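PDB 5IG9: ATP grasp ligase from Microcystis aeruginosa MRC, which probably uses ATP to activate carboxylates of the microviridin precursor peptide and close them onto hydroxyls as ester (lactone) rings. Local coordinates for residues R10-I15 and W71-R76. Sequence-based numbering, arbitrary orientation.
Sequences RDNESI and WYRRMR
Asp11 and Arg73 meet side-on in a two-pronged salt bridge at the C-terminal ends of the two inner strands of the Rossmann-like parallel sheet of the pre-ATP-grasp domain, where the loop after strand 3-7 faces the loop after strand 69-72. Carboxylate and guanidinium are nearly coplanar, 8° apart. Arg73 NE donates almost straight to the syn lone pair of Asp11 OD2 (3.2 Å), and Arg73 NH2 reaches Asp11 OD1 more weakly (3.4 Å). The Arg73 chain leaves anti to its backbone N (chi1 162°) and bends at chi2, which carries its tip over to the acid. Two neighbours sandwich the guanidinium: Arg74 CZ lies over its centre, 3.7 Å above the plane, and Ser14 CB covers the opposite face near the rim. Glu300 OE2 is shared by Arg73 NH2, Arg74 NH2 and Asn12 ND2, tying the two arginines together, while Arg74 NH1 donates to Val298 O. Farther back, Ile15 CD1 packs on Arg73 CG and, at 3.9 Å, on Trp71 CZ3. Asp11 is held in turn by Thr7, whose OG1 bonds OD2. Asn12 caps helix 14-23, its OD1 accepting from Ser14 N (3.1 Å).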
loop_
_atom_site.group_PDB
_atom_site.type_symbol
_atom_site.label_atom_id
_atom_site.label_comp_id
_atom_site.label_asym_id
_atom_site.label_seq_id
_atom_site.Cartn_x
_atom_site.Cartn_y
_atom_site.Cartn_z
ATOM N N ARG A 10 12.230 5.554 -17.620
ATOM C CA ARG A 10 13.603 5.096 -17.455
ATOM C C ARG A 10 13.696 3.608 -17.129
ATOM O O ARG A 10 14.725 3.160 -16.607
ATOM C CB ARG A 10 14.313 5.918 -16.376
ATOM C CG ARG A 10 14.469 7.399 -16.704
ATOM C CD ARG A 10 15.282 8.125 -15.636
ATOM N NE ARG A 10 16.656 8.395 -16.054
ATOM C CZ ARG A 10 17.698 7.617 -15.775
ATOM N NH1 ARG A 10 17.531 6.504 -15.073
ATOM N NH2 ARG A 10 18.910 7.952 -16.196
ATOM N N ASP A 11 12.652 2.835 -17.425
ATOM C CA ASP A 11 12.718 1.399 -17.210
ATOM C C ASP A 11 13.664 0.760 -18.224
ATOM O O ASP A 11 14.010 1.348 -19.253
ATOM C CB ASP A 11 11.331 0.767 -17.310
ATOM C CG ASP A 11 11.192 -0.472 -16.445
ATOM O OD1 ASP A 11 12.225 -0.986 -15.967
ATOM O OD2 ASP A 11 10.049 -0.933 -16.244
ATOM N N ASN A 12 14.074 -0.465 -17.922
ATOM C CA ASN A 12 15.171 -1.101 -18.637
ATOM C C ASN A 12 14.632 -1.875 -19.843
ATOM O O ASN A 12 13.522 -1.624 -20.319
ATOM C CB ASN A 12 15.978 -1.976 -17.670
ATOM C CG ASN A 12 15.120 -2.987 -16.929
ATOM O OD1 ASN A 12 14.170 -3.540 -17.479
ATOM N ND2 ASN A 12 15.456 -3.231 -15.666
ATOM N N GLU A 13 15.417 -2.826 -20.345
ATOM C CA GLU A 13 15.119 -3.548 -21.573
ATOM C C GLU A 13 14.041 -4.610 -21.396
ATOM O O GLU A 13 13.715 -5.305 -22.365
ATOM C CB GLU A 13 16.393 -4.199 -22.124
ATOM C CG GLU A 13 17.600 -3.264 -22.223
ATOM C CD GLU A 13 18.303 -3.046 -20.887
ATOM O OE1 GLU A 13 18.349 -3.990 -20.070
ATOM O OE2 GLU A 13 18.803 -1.925 -20.652
ATOM N N SER A 14 13.486 -4.758 -20.192
ATOM C CA SER A 14 12.415 -5.729 -20.001
ATOM C C SER A 14 11.168 -5.328 -20.778
ATOM O O SER A 14 10.443 -6.189 -21.291
ATOM C CB SER A 14 12.091 -5.865 -18.513
ATOM O OG SER A 14 13.243 -5.638 -17.720
ATOM N N ILE A 15 10.907 -4.025 -20.882
ATOM C CA ILE A 15 9.715 -3.509 -21.553
ATOM C C ILE A 15 9.744 -3.846 -23.042
ATOM O O ILE A 15 8.796 -4.480 -23.530
ATOM C CB ILE A 15 9.564 -1.996 -21.326
ATOM C CG1 ILE A 15 9.665 -1.676 -19.839
ATOM C CG2 ILE A 15 8.236 -1.513 -21.882
ATOM C CD1 ILE A 15 8.637 -2.401 -19.011
ATOM N N TRP A 71 -0.024 -5.433 -17.161
ATOM C CA TRP A 71 1.254 -5.802 -16.565
ATOM C C TRP A 71 1.601 -4.755 -15.512
ATOM O O TRP A 71 2.035 -3.647 -15.844
ATOM C CB TRP A 71 2.352 -5.908 -17.619
ATOM C CG TRP A 71 3.607 -6.532 -17.089
ATOM C CD1 TRP A 71 3.726 -7.307 -15.970
ATOM C CD2 TRP A 71 4.922 -6.430 -17.647
ATOM N NE1 TRP A 71 5.032 -7.696 -15.803
ATOM C CE2 TRP A 71 5.786 -7.169 -16.817
ATOM C CE3 TRP A 71 5.452 -5.786 -18.770
ATOM C CZ2 TRP A 71 7.150 -7.282 -17.075
ATOM C CZ3 TRP A 71 6.806 -5.899 -19.024
ATOM C CH2 TRP A 71 7.639 -6.640 -18.180
ATOM N N TYR A 72 1.400 -5.109 -14.245
ATOM C CA TYR A 72 1.668 -4.213 -13.120
ATOM C C TYR A 72 3.170 -4.251 -12.847
ATOM O O TYR A 72 3.657 -4.896 -11.914
ATOM C CB TYR A 72 0.844 -4.636 -11.907
ATOM C CG TYR A 72 0.796 -3.635 -10.778
ATOM C CD1 TYR A 72 0.432 -2.314 -11.007
ATOM C CD2 TYR A 72 1.087 -4.018 -9.477
ATOM C CE1 TYR A 72 0.378 -1.402 -9.973
ATOM C CE2 TYR A 72 1.036 -3.115 -8.438
ATOM C CZ TYR A 72 0.679 -1.808 -8.689
ATOM O OH TYR A 72 0.625 -0.903 -7.653
ATOM N N ARG A 73 3.912 -3.536 -13.690
ATOM C CA ARG A 73 5.378 -3.644 -13.735
ATOM C C ARG A 73 6.045 -2.626 -12.813
ATOM O O ARG A 73 6.505 -2.978 -11.722
ATOM C CB ARG A 73 5.852 -3.511 -15.186
ATOM C CG ARG A 73 7.324 -3.187 -15.390
ATOM C CD ARG A 73 8.244 -4.289 -14.912
ATOM N NE ARG A 73 9.637 -3.905 -15.110
ATOM C CZ ARG A 73 10.677 -4.626 -14.709
ATOM N NH1 ARG A 73 10.485 -5.779 -14.082
ATOM N NH2 ARG A 73 11.907 -4.189 -14.936
ATOM N N ARG A 74 6.100 -1.359 -13.232
ATOM C CA ARG A 74 6.808 -0.324 -12.491
ATOM C C ARG A 74 5.874 0.840 -12.210
ATOM O O ARG A 74 5.134 1.280 -13.093
ATOM C CB ARG A 74 8.048 0.159 -13.252
ATOM C CG ARG A 74 9.362 -0.170 -12.562
ATOM C CD ARG A 74 9.249 -1.464 -11.779
ATOM N NE ARG A 74 10.515 -2.180 -11.709
ATOM C CZ ARG A 74 10.664 -3.368 -11.136
ATOM N NH1 ARG A 74 9.623 -3.972 -10.579
ATOM N NH2 ARG A 74 11.851 -3.955 -11.120
ATOM N N MET A 75 5.916 1.341 -10.980
ATOM C CA MET A 75 5.004 2.387 -10.525
ATOM C C MET A 75 5.827 3.572 -10.028
ATOM O O MET A 75 6.258 3.593 -8.872
ATOM C CB MET A 75 4.076 1.859 -9.437
ATOM C CG MET A 75 3.202 0.693 -9.877
ATOM S SD MET A 75 4.078 -0.878 -10.051
ATOM C CE MET A 75 4.782 -1.068 -8.417
ATOM N N ARG A 76 6.039 4.560 -10.898
ATOM C CA ARG A 76 6.770 5.766 -10.524
ATOM C C ARG A 76 5.910 7.004 -10.755
ATOM O O ARG A 76 6.263 7.869 -11.561
ATOM C CB ARG A 76 8.079 5.860 -11.309
ATOM C CG ARG A 76 8.986 4.653 -11.140
ATOM C CD ARG A 76 9.349 4.446 -9.682
ATOM N NE ARG A 76 9.927 3.128 -9.456
ATOM C CZ ARG A 76 11.225 2.859 -9.522
ATOM N NH1 ARG A 76 12.091 3.823 -9.804
ATOM N NH2 ARG A 76 11.658 1.624 -9.303
#